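Local coordinates for Melibiose/raffinose/stachyose-binding protein MelE (PDB 4R6H), which binds melibiose, raffinose and stachyose as the solute-binding component of the ABC transporter that imports these sugars into Bacillus subtilis, at residues Leu35-Thr40 and Lys324-Phe329; Arg51-Ala56 and Lys337-Ala342; Leu88-Asp93 and Ser317-Glu322; Met112-Asp117 and Tyr134-Asn139. One frame throughout, in Å; residues are numbered along the deposited sequence.

Contact 1 (Leu35-Thr40 and Lys324-Phe329); sequences LTIYST and KDFIAF
Phe326 of helix 320-331 turns its ring toward strand 33-38 and meets Leu35 and Ile37, two residues on the same face of the strand. From CB outward the ring changes partner. Phe326 CB lies 3.9 Å from Leu35 CD2, and Phe326 CG and CD2 are only slightly farther from the same methyl, so Leu35 packs against the root of the ring and one side of it at a slant. Further out Ile37 takes over: its CD1 is 3.6 Å from both CE1 and CZ of Phe326. This methyl sits over one face of the ring, 3.7 Å from the centroid and 17° off the normal, a CH-pi contact displaced slightly toward the rim. Phe326 CG stands anti to the backbone N (chi1 -172°), which swings the ring off the helix toward the strand. On Ile37 the CG1 branch ends in an extended chain (chi2 -173°) that carries CD1 away from the strand to the aromatic face. No hydrogen bond joins the segments; all three residues are buried and the interaction is apolar throughout. Phe57 packs edge-to-face with the Phe326 ring, and Phe50 of helix 44-60 touches both Phe326 and Ile37. On the strand side, the backbone of Leu35 and Ile37 pairs with strand 64-69. The arrangement is a helix laid on a parallel beta-sheet, as expected of the alpha/beta lobes of bacterial solute-binding proteins, here with a helix from late in the chain covering the N-terminal strand.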
# COMPACT_ATOMS: atom_id res chain seq x y z
N LEU A 35 -8.87 5.04 -26.97
CA LEU A 35 -8.55 3.94 -26.03
C LEU A 35 -8.65 4.59 -24.65
O LEU A 35 -7.91 5.53 -24.35
CB LEU A 35 -7.14 3.44 -26.30
CG LEU A 35 -6.64 2.35 -25.30
CD1 LEU A 35 -7.36 1.05 -25.52
CD2 LEU A 35 -5.15 2.14 -25.45
N THR A 36 -9.63 4.14 -23.86
CA THR A 36 -9.89 4.78 -22.59
C THR A 36 -9.19 4.03 -21.46
O THR A 36 -9.28 2.80 -21.37
CB THR A 36 -11.39 4.85 -22.28
OG1 THR A 36 -11.97 3.55 -22.39
CG2 THR A 36 -12.10 5.81 -23.26
N ILE A 37 -8.49 4.80 -20.64
CA ILE A 37 -7.69 4.23 -19.55
C ILE A 37 -8.02 4.97 -18.25
O ILE A 37 -7.97 6.22 -18.20
CB ILE A 37 -6.19 4.41 -19.79
CG1 ILE A 37 -5.81 3.90 -21.17
CG2 ILE A 37 -5.36 3.75 -18.67
CD1 ILE A 37 -4.33 3.86 -21.48
N TYR A 38 -8.38 4.22 -17.21
CA TYR A 38 -8.61 4.80 -15.88
C TYR A 38 -7.44 4.43 -14.97
O TYR A 38 -6.96 3.28 -15.01
CB TYR A 38 -9.88 4.23 -15.24
CG TYR A 38 -11.19 4.96 -15.45
CD1 TYR A 38 -11.48 5.61 -16.64
CD2 TYR A 38 -12.16 4.92 -14.44
CE1 TYR A 38 -12.71 6.27 -16.81
CE2 TYR A 38 -13.38 5.58 -14.59
CZ TYR A 38 -13.65 6.23 -15.77
OH TYR A 38 -14.87 6.86 -15.88
N SER A 39 -7.05 5.38 -14.11
CA SER A 39 -5.92 5.26 -13.23
C SER A 39 -6.20 5.88 -11.86
O SER A 39 -6.79 6.98 -11.82
CB SER A 39 -4.68 5.91 -13.86
OG SER A 39 -3.57 5.91 -12.94
N THR A 40 -5.72 5.22 -10.80
CA THR A 40 -5.73 5.81 -9.43
C THR A 40 -4.49 6.63 -9.07
O THR A 40 -4.35 7.04 -7.92
CB THR A 40 -5.94 4.74 -8.35
OG1 THR A 40 -4.79 3.88 -8.20
CG2 THR A 40 -7.21 3.95 -8.59
N LYS A 324 -4.40 -4.55 -25.02
CA LYS A 324 -3.24 -5.42 -24.86
C LYS A 324 -1.98 -4.85 -25.49
O LYS A 324 -0.88 -4.96 -24.88
CB LYS A 324 -3.52 -6.82 -25.39
CG LYS A 324 -4.51 -7.58 -24.55
CD LYS A 324 -4.71 -9.00 -25.07
CE LYS A 324 -5.69 -9.75 -24.21
NZ LYS A 324 -5.97 -11.11 -24.78
N ASP A 325 -2.10 -4.20 -26.66
CA ASP A 325 -0.94 -3.57 -27.28
C ASP A 325 -0.38 -2.49 -26.33
O ASP A 325 0.85 -2.33 -26.21
CB ASP A 325 -1.28 -2.88 -28.62
CG ASP A 325 -1.55 -3.84 -29.76
OD1 ASP A 325 -1.16 -5.02 -29.73
OD2 ASP A 325 -2.20 -3.35 -30.72
N PHE A 326 -1.28 -1.77 -25.64
CA PHE A 326 -0.84 -0.71 -24.75
C PHE A 326 -0.10 -1.32 -23.52
O PHE A 326 0.92 -0.79 -23.06
CB PHE A 326 -2.03 0.16 -24.31
CG PHE A 326 -1.62 1.39 -23.56
CD1 PHE A 326 -1.46 1.38 -22.18
CD2 PHE A 326 -1.35 2.55 -24.22
CE1 PHE A 326 -1.04 2.50 -21.52
CE2 PHE A 326 -0.93 3.68 -23.56
CZ PHE A 326 -0.76 3.66 -22.21
N ILE A 327 -0.67 -2.39 -22.96
CA ILE A 327 -0.02 -3.07 -21.84
C ILE A 327 1.40 -3.54 -22.28
O ILE A 327 2.39 -3.34 -21.55
CB ILE A 327 -0.87 -4.25 -21.34
CG1 ILE A 327 -2.12 -3.73 -20.62
CG2 ILE A 327 -0.04 -5.13 -20.42
CD1 ILE A 327 -3.12 -4.81 -20.25
N ALA A 328 1.49 -4.18 -23.45
CA ALA A 328 2.79 -4.65 -23.93
C ALA A 328 3.78 -3.51 -24.09
O ALA A 328 4.97 -3.66 -23.80
CB ALA A 328 2.65 -5.44 -25.23
N PHE A 329 3.30 -2.36 -24.55
CA PHE A 329 4.11 -1.18 -24.70
C PHE A 329 4.61 -0.74 -23.31
O PHE A 329 5.79 -0.42 -23.15
CB PHE A 329 3.30 -0.06 -25.39
CG PHE A 329 4.01 1.24 -25.46
CD1 PHE A 329 3.86 2.15 -24.44
CD2 PHE A 329 4.78 1.61 -26.56
CE1 PHE A 329 4.52 3.38 -24.45
CE2 PHE A 329 5.42 2.83 -26.60
CZ PHE A 329 5.27 3.73 -25.55

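Contact 2 (Arg51-Ala56 and Lys337-Ala342); sequences RKLAAA and KQMAEA
Helices 44-60 and 333-343 run nearly antiparallel, with backbones nearest each other at Leu53 and Met339, their local axes 11.0 Å apart at closest approach and 164° between their directions. At that spacing the gap is bridged by side chains. Leu53 divides its two methyls between neighbouring residues of the other helix: CD1 lies 3.8 Å from Met339 CB and 4.0 Å from Met339 SD, while CD2 rests against the end of Gln338. The Met339 chain bends about its CB-CG bond (chi2 70°), keeping its sulfur close to the leucine methyl. This is antiparallel helix-helix packing within an alpha/beta lobe of the solute-binding fold, and it joins a helix that follows the first strand to one from late in the chain. Gln338 reaches across with an extended chain and slides past Leu53 in the opposite direction. Lys52, in the one of its two conformers described here, lies across the end of Gln338 on the more exposed side of the interface. Toward the interior, Met330 of helix 320-331 touches both Leu53 and Met339, and Met339 also meets Phe50 and Ile138. Along helix 333-343, Lys337 NZ forms a salt bridge with Glu341 OE2 at 2.8 Å, on the syn side of the carboxylate and 20° out of its plane.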
# COMPACT_ATOMS: atom_id res chain seq x y z
N ARG A 51 1.08 10.34 -19.00
CA ARG A 51 0.70 11.06 -20.21
C ARG A 51 1.83 11.07 -21.24
O ARG A 51 1.56 10.92 -22.42
CB ARG A 51 0.28 12.50 -19.88
CG ARG A 51 -1.04 12.57 -19.12
CD ARG A 51 -1.53 13.99 -18.95
NE ARG A 51 -2.61 14.07 -17.96
CZ ARG A 51 -2.48 14.57 -16.73
NH1 ARG A 51 -1.32 15.09 -16.30
NH2 ARG A 51 -3.54 14.58 -15.92
N LYS A 52 3.08 11.20 -20.81
CA LYS A 52 4.19 11.21 -21.75
C LYS A 52 4.31 9.82 -22.42
O LYS A 52 4.54 9.72 -23.61
CB LYS A 52 5.48 11.71 -21.08
CG LYS A 52 6.51 10.68 -20.68
CD LYS A 52 7.65 10.68 -21.68
CE LYS A 52 8.81 11.54 -21.21
NZ LYS A 52 10.10 11.05 -21.76
N LEU A 53 4.12 8.74 -21.66
CA LEU A 53 4.18 7.44 -22.24
C LEU A 53 3.00 7.18 -23.18
O LEU A 53 3.16 6.52 -24.18
CB LEU A 53 4.28 6.37 -21.14
CG LEU A 53 5.63 6.29 -20.45
CD1 LEU A 53 5.50 5.35 -19.26
CD2 LEU A 53 6.77 5.83 -21.36
N ALA A 54 1.83 7.69 -22.82
CA ALA A 54 0.65 7.59 -23.72
C ALA A 54 0.94 8.33 -25.02
O ALA A 54 0.66 7.80 -26.11
CB ALA A 54 -0.57 8.13 -23.06
N ALA A 55 1.55 9.50 -24.93
CA ALA A 55 1.92 10.23 -26.16
C ALA A 55 2.93 9.45 -27.04
O ALA A 55 2.85 9.47 -28.28
CB ALA A 55 2.43 11.60 -25.81
N ALA A 56 3.88 8.77 -26.41
CA ALA A 56 4.84 7.95 -27.10
C ALA A 56 4.17 6.76 -27.74
O ALA A 56 4.51 6.36 -28.85
CB ALA A 56 5.95 7.53 -26.14
N LYS A 337 10.59 1.05 -16.60
CA LYS A 337 11.52 1.72 -15.68
C LYS A 337 11.11 3.16 -15.45
O LYS A 337 11.04 3.65 -14.31
CB LYS A 337 12.96 1.62 -16.23
CG LYS A 337 14.03 2.25 -15.35
CD LYS A 337 15.39 2.02 -15.99
CE LYS A 337 16.54 2.50 -15.13
NZ LYS A 337 16.63 3.97 -15.03
N GLN A 338 10.80 3.86 -16.54
CA GLN A 338 10.36 5.24 -16.47
C GLN A 338 9.10 5.42 -15.62
O GLN A 338 9.02 6.27 -14.72
CB GLN A 338 10.20 5.81 -17.88
CG GLN A 338 9.81 7.26 -17.91
CD GLN A 338 9.67 7.76 -19.33
OE1 GLN A 338 9.97 7.05 -20.27
NE2 GLN A 338 9.16 8.97 -19.47
N MET A 339 8.09 4.61 -15.92
CA MET A 339 6.85 4.72 -15.16
C MET A 339 7.06 4.39 -13.68
O MET A 339 6.59 5.11 -12.82
CB MET A 339 5.77 3.85 -15.78
CG MET A 339 4.38 4.06 -15.24
SD MET A 339 3.65 5.66 -15.69
CE MET A 339 3.74 6.57 -14.15
N ALA A 340 7.79 3.30 -13.39
CA ALA A 340 8.04 2.94 -12.00
C ALA A 340 8.77 4.03 -11.23
O ALA A 340 8.39 4.38 -10.10
CB ALA A 340 8.78 1.61 -11.93
N GLU A 341 9.81 4.59 -11.84
CA GLU A 341 10.51 5.67 -11.18
C GLU A 341 9.63 6.88 -10.83
O GLU A 341 9.77 7.51 -9.78
CB GLU A 341 11.72 6.10 -12.02
CG GLU A 341 12.82 5.05 -11.95
CD GLU A 341 14.02 5.30 -12.85
OE1 GLU A 341 14.11 6.38 -13.48
OE2 GLU A 341 14.89 4.40 -12.93
N ALA A 342 8.70 7.21 -11.70
CA ALA A 342 7.76 8.29 -11.42
C ALA A 342 6.88 8.04 -10.19
O ALA A 342 6.43 8.97 -9.55
CB ALA A 342 6.90 8.55 -12.63

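Contact 3 (Leu88-Asp93 and Ser317-Glu322); sequences LPDLFD and SPQLKE
Asp90 directs its carboxylate at the turn leading into helix 320-331 and engages Ser317 and Gln319 there with separate oxygens. Ser317 opens an ST turn: its OG accepts from the backbone N of Gln319 at 2.8 Å, while the same hydroxyl donates to Asp90 OD1 at 2.7 Å. One oxygen thus works as donor and acceptor together, tying the turn to the loop before strand 91-92. The residues from Ser317 to Leu320 also form a type I beta turn, with Leu320 N to Ser317 O at 3.3 Å, and Gln319 occupies the N-cap position of the helix. With the hydroxyl turned away from its own main-chain nitrogen, Ser317 OG points at the aspartate. Asp90 OD2 is satisfied chiefly from elsewhere, by the backbone N of Thr36 on strand 33-38; across this contact it receives a weak bond from Gln319 NE2 at 3.2 Å, with an N-H...O angle of 124°. Gln319 NE2 also makes a weak hydrogen bond to Thr34 O. The buried carboxylate therefore binds the turn and the strand at once, and these donors would be expected to favour its ionised form. Carboxylate and amide planes are 68° apart, so the two groups do not meet as a flat pair. The Ser317 hydroxyl in turn approaches OD1 from above the carboxylate plane, 38° out of it.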
# COMPACT_ATOMS: atom_id res chain seq x y z
N LEU A 88 -17.23 -0.66 -19.05
CA LEU A 88 -15.95 -0.39 -18.45
C LEU A 88 -15.04 0.38 -19.39
O LEU A 88 -15.18 0.32 -20.58
CB LEU A 88 -15.27 -1.67 -17.99
CG LEU A 88 -15.81 -2.29 -16.70
CD1 LEU A 88 -17.16 -2.98 -16.92
CD2 LEU A 88 -14.80 -3.25 -16.11
N PRO A 89 -14.07 1.09 -18.81
CA PRO A 89 -13.01 1.58 -19.65
C PRO A 89 -12.28 0.41 -20.29
O PRO A 89 -12.32 -0.71 -19.78
CB PRO A 89 -12.08 2.29 -18.65
CG PRO A 89 -12.84 2.37 -17.37
CD PRO A 89 -13.71 1.19 -17.39
N ASP A 90 -11.55 0.69 -21.36
CA ASP A 90 -10.78 -0.38 -22.03
C ASP A 90 -9.70 -0.94 -21.10
O ASP A 90 -9.47 -2.13 -21.03
CB ASP A 90 -10.17 0.12 -23.33
CG ASP A 90 -11.23 0.68 -24.30
OD1 ASP A 90 -12.25 -0.01 -24.52
OD2 ASP A 90 -11.04 1.83 -24.76
N LEU A 91 -9.08 -0.03 -20.39
CA LEU A 91 -8.05 -0.37 -19.40
C LEU A 91 -8.37 0.35 -18.11
O LEU A 91 -8.76 1.53 -18.13
CB LEU A 91 -6.68 0.07 -19.89
CG LEU A 91 -6.06 -0.72 -21.04
CD1 LEU A 91 -4.96 0.08 -21.75
CD2 LEU A 91 -5.53 -2.05 -20.55
N PHE A 92 -8.17 -0.33 -17.00
CA PHE A 92 -8.47 0.27 -15.70
C PHE A 92 -7.51 -0.27 -14.63
O PHE A 92 -6.92 -1.30 -14.75
CB PHE A 92 -9.94 0.06 -15.32
CG PHE A 92 -10.38 -1.35 -15.36
CD1 PHE A 92 -10.86 -1.92 -16.55
CD2 PHE A 92 -10.29 -2.15 -14.25
CE1 PHE A 92 -11.23 -3.26 -16.57
CE2 PHE A 92 -10.68 -3.48 -14.27
CZ PHE A 92 -11.14 -4.02 -15.44
N ASP A 93 -7.42 0.49 -13.56
CA ASP A 93 -6.54 0.19 -12.42
C ASP A 93 -7.32 -0.60 -11.38
O ASP A 93 -8.41 -0.17 -10.91
CB ASP A 93 -6.07 1.52 -11.89
CG ASP A 93 -4.94 1.44 -10.84
OD1 ASP A 93 -4.61 0.35 -10.35
OD2 ASP A 93 -4.41 2.57 -10.52
N SER A 317 -14.09 -5.42 -23.91
CA SER A 317 -13.80 -4.22 -24.65
C SER A 317 -13.78 -4.48 -26.15
O SER A 317 -13.15 -5.42 -26.59
CB SER A 317 -12.42 -3.66 -24.29
OG SER A 317 -12.03 -2.58 -25.15
N PRO A 318 -14.47 -3.63 -26.92
CA PRO A 318 -14.31 -3.73 -28.38
C PRO A 318 -12.89 -3.43 -28.84
O PRO A 318 -12.50 -3.83 -29.93
CB PRO A 318 -15.28 -2.67 -28.92
CG PRO A 318 -16.28 -2.45 -27.83
CD PRO A 318 -15.55 -2.70 -26.54
N GLN A 319 -12.10 -2.80 -27.97
CA GLN A 319 -10.73 -2.44 -28.29
C GLN A 319 -9.71 -3.25 -27.46
O GLN A 319 -8.61 -2.77 -27.19
CB GLN A 319 -10.58 -0.93 -28.08
CG GLN A 319 -10.84 -0.17 -29.38
CD GLN A 319 -11.38 1.22 -29.18
OE1 GLN A 319 -11.77 1.88 -30.14
NE2 GLN A 319 -11.40 1.68 -27.94
N LEU A 320 -10.08 -4.48 -27.12
CA LEU A 320 -9.24 -5.36 -26.31
C LEU A 320 -7.85 -5.51 -26.93
O LEU A 320 -6.85 -5.56 -26.22
CB LEU A 320 -9.89 -6.74 -26.14
CG LEU A 320 -9.13 -7.73 -25.27
CD1 LEU A 320 -8.82 -7.17 -23.88
CD2 LEU A 320 -9.84 -9.10 -25.15
N LYS A 321 -7.79 -5.63 -28.25
CA LYS A 321 -6.50 -5.85 -28.92
C LYS A 321 -5.57 -4.65 -28.66
O LYS A 321 -4.38 -4.85 -28.30
CB LYS A 321 -6.73 -6.13 -30.43
CG LYS A 321 -6.15 -5.16 -31.45
CD LYS A 321 -4.72 -5.52 -31.83
CE LYS A 321 -4.20 -4.58 -32.89
NZ LYS A 321 -2.71 -4.62 -32.97
N GLU A 322 -6.10 -3.45 -28.80
CA GLU A 322 -5.36 -2.22 -28.58
C GLU A 322 -4.98 -2.06 -27.10
O GLU A 322 -3.90 -1.55 -26.78
CB GLU A 322 -6.18 -0.98 -29.01
CG GLU A 322 -6.41 -0.80 -30.52
CD GLU A 322 -7.32 -1.84 -31.21
OE1 GLU A 322 -8.27 -2.44 -30.62
OE2 GLU A 322 -7.11 -2.05 -32.42

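Contact 4 (Met112-Asp117 and Tyr134-Asn139); sequences MKWTQD and YAYPIN
Trp114 presents one face of its indole to the edge of Tyr136, whose CD1 is 3.7 Å from both CD2 and CE2 of the tryptophan. The pair is T-shaped (edge-to-face), with the tyrosine ring and the six-membered ring of the indole 5.0 Å apart between centroids and their planes at 77°. Tyr136 CB continues the contact along the indole, 3.8 Å from Trp114 CZ2. At the far end of the indole, CH2 meets a carbonyl oxygen and a proline ring carbon: Ala135 O lies near the ring plane at its edge, 3.6 Å away, and Pro137 CD approaches obliquely at 3.7 Å. The opposite face of the indole rests on Thr115 CG2, so the ring is sandwiched between its own 3-10 turn and the tyrosine. Trp114 CG lies between the backbone N and the carbonyl carbon (chi1 67°), which folds the indole over the next residue. Met112 lies along the indole's edge: its CE is in the ring plane, and Trp114 NE1 makes a weak hydrogen bond to Met112 SD at 3.5 Å. Ile327 and Ala331 of helix 320-331 touch both aromatic residues, and Ala336 of helix 333-343 adds to the packing on Tyr136. Strand 136-137, an outer strand of a three-stranded antiparallel sheet, pairs with strand 310-313, so the 3-10 turn at 113-116 is joined through Trp114 to this strand and to helix 320-331.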
# COMPACT_ATOMS: atom_id res chain seq x y z
N MET A 112 0.29 -13.19 -22.53
CA MET A 112 1.17 -12.08 -22.89
C MET A 112 2.63 -12.36 -22.53
O MET A 112 2.94 -12.94 -21.49
CB MET A 112 0.69 -10.77 -22.23
CG MET A 112 -0.73 -10.35 -22.60
SD MET A 112 -1.10 -8.65 -22.13
CE MET A 112 -0.09 -7.78 -23.30
N LYS A 113 3.51 -11.85 -23.38
CA LYS A 113 4.96 -12.11 -23.26
C LYS A 113 5.54 -11.62 -21.94
O LYS A 113 6.44 -12.25 -21.37
CB LYS A 113 5.71 -11.48 -24.45
CG LYS A 113 5.16 -11.98 -25.78
CD LYS A 113 6.16 -12.04 -26.92
CE LYS A 113 5.67 -13.02 -27.98
NZ LYS A 113 6.68 -13.33 -29.03
N TRP A 114 5.04 -10.48 -21.42
CA TRP A 114 5.62 -9.91 -20.19
C TRP A 114 5.48 -10.80 -18.96
O TRP A 114 6.26 -10.69 -18.01
CB TRP A 114 5.03 -8.51 -19.88
CG TRP A 114 3.56 -8.53 -19.50
CD1 TRP A 114 2.50 -8.31 -20.33
CD2 TRP A 114 3.00 -8.83 -18.23
NE1 TRP A 114 1.34 -8.43 -19.65
CE2 TRP A 114 1.59 -8.75 -18.35
CE3 TRP A 114 3.54 -9.15 -16.96
CZ2 TRP A 114 0.74 -8.96 -17.28
CZ3 TRP A 114 2.70 -9.33 -15.90
CH2 TRP A 114 1.30 -9.25 -16.05
N THR A 115 4.51 -11.73 -18.97
CA THR A 115 4.22 -12.51 -17.79
C THR A 115 5.40 -13.38 -17.36
O THR A 115 5.50 -13.68 -16.19
CB THR A 115 2.94 -13.37 -17.97
OG1 THR A 115 3.14 -14.33 -19.02
CG2 THR A 115 1.75 -12.48 -18.30
N GLN A 116 6.30 -13.70 -18.29
CA GLN A 116 7.48 -14.48 -17.90
C GLN A 116 8.33 -13.74 -16.88
O GLN A 116 9.07 -14.38 -16.14
CB GLN A 116 8.33 -14.87 -19.11
CG GLN A 116 9.02 -13.75 -19.83
CD GLN A 116 9.98 -14.26 -20.91
OE1 GLN A 116 10.48 -15.38 -20.83
NE2 GLN A 116 10.23 -13.43 -21.92
N ASP A 117 8.21 -12.42 -16.82
CA ASP A 117 9.00 -11.65 -15.88
C ASP A 117 8.23 -11.06 -14.70
O ASP A 117 8.76 -10.20 -13.97
CB ASP A 117 9.73 -10.54 -16.62
CG ASP A 117 10.81 -11.07 -17.56
OD1 ASP A 117 11.52 -12.03 -17.19
OD2 ASP A 117 10.92 -10.52 -18.67
N TYR A 134 -4.57 -11.56 -13.86
CA TYR A 134 -5.70 -10.62 -13.81
C TYR A 134 -5.38 -9.22 -14.33
O TYR A 134 -6.27 -8.50 -14.72
CB TYR A 134 -6.24 -10.45 -12.36
CG TYR A 134 -7.05 -11.64 -11.85
CD1 TYR A 134 -6.40 -12.83 -11.50
CD2 TYR A 134 -8.45 -11.57 -11.69
CE1 TYR A 134 -7.12 -13.92 -11.04
CE2 TYR A 134 -9.20 -12.68 -11.23
CZ TYR A 134 -8.51 -13.83 -10.90
OH TYR A 134 -9.20 -14.94 -10.43
N ALA A 135 -4.13 -8.82 -14.21
CA ALA A 135 -3.73 -7.42 -14.52
C ALA A 135 -2.23 -7.33 -14.61
O ALA A 135 -1.51 -8.19 -14.10
CB ALA A 135 -4.21 -6.49 -13.45
N TYR A 136 -1.76 -6.27 -15.25
CA TYR A 136 -0.35 -5.95 -15.40
C TYR A 136 0.04 -4.99 -14.30
O TYR A 136 -0.55 -3.90 -14.18
CB TYR A 136 -0.07 -5.33 -16.79
CG TYR A 136 1.28 -4.68 -16.87
CD1 TYR A 136 2.45 -5.43 -16.86
CD2 TYR A 136 1.40 -3.30 -16.85
CE1 TYR A 136 3.68 -4.81 -16.87
CE2 TYR A 136 2.62 -2.67 -16.88
CZ TYR A 136 3.76 -3.45 -16.88
OH TYR A 136 5.00 -2.82 -16.91
N PRO A 137 1.04 -5.35 -13.48
CA PRO A 137 1.50 -4.47 -12.42
C PRO A 137 2.49 -3.41 -12.89
O PRO A 137 3.63 -3.73 -13.25
CB PRO A 137 2.15 -5.43 -11.42
CG PRO A 137 2.70 -6.51 -12.32
CD PRO A 137 1.74 -6.65 -13.47
N ILE A 138 2.08 -2.17 -12.92
CA ILE A 138 2.97 -1.10 -13.29
C ILE A 138 4.13 -1.03 -12.26
O ILE A 138 5.28 -0.76 -12.58
CB ILE A 138 2.21 0.22 -13.35
CG1 ILE A 138 1.28 0.24 -14.55
CG2 ILE A 138 3.13 1.44 -13.26
CD1 ILE A 138 0.28 1.36 -14.54
N ASN A 139 3.79 -1.29 -11.02
CA ASN A 139 4.73 -1.17 -9.92
C ASN A 139 4.29 -2.10 -8.82
O ASN A 139 3.40 -2.95 -9.04
CB ASN A 139 4.88 0.27 -9.42
CG ASN A 139 3.60 0.85 -8.92
OD1 ASN A 139 2.55 0.19 -8.89
ND2 ASN A 139 3.66 2.10 -8.44

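The four contacts lie on the same side of the chain's centre, and helix 320-331 connects them. It provides one segment of contacts 1 and 3, whose centres are about 7 Å apart; a probable hydrogen bond between Thr40 OG1 and Asp93 OD2, 2.7 Å, links them directly. Contact 2, about 12 Å from contact 1 between centres, meets it where Phe329 CE1 lies 3.4 Å from Leu53 O. Contact 4 meets the same helix at Ile327, whose CG2 is 3.6 Å from Tyr136 CB. Met339 CG and Ile138 CG2, 3.5 Å apart, join contacts 2 and 4. Contacts 3 and 4 do not touch but reach the same three-stranded sheet through its outer strands.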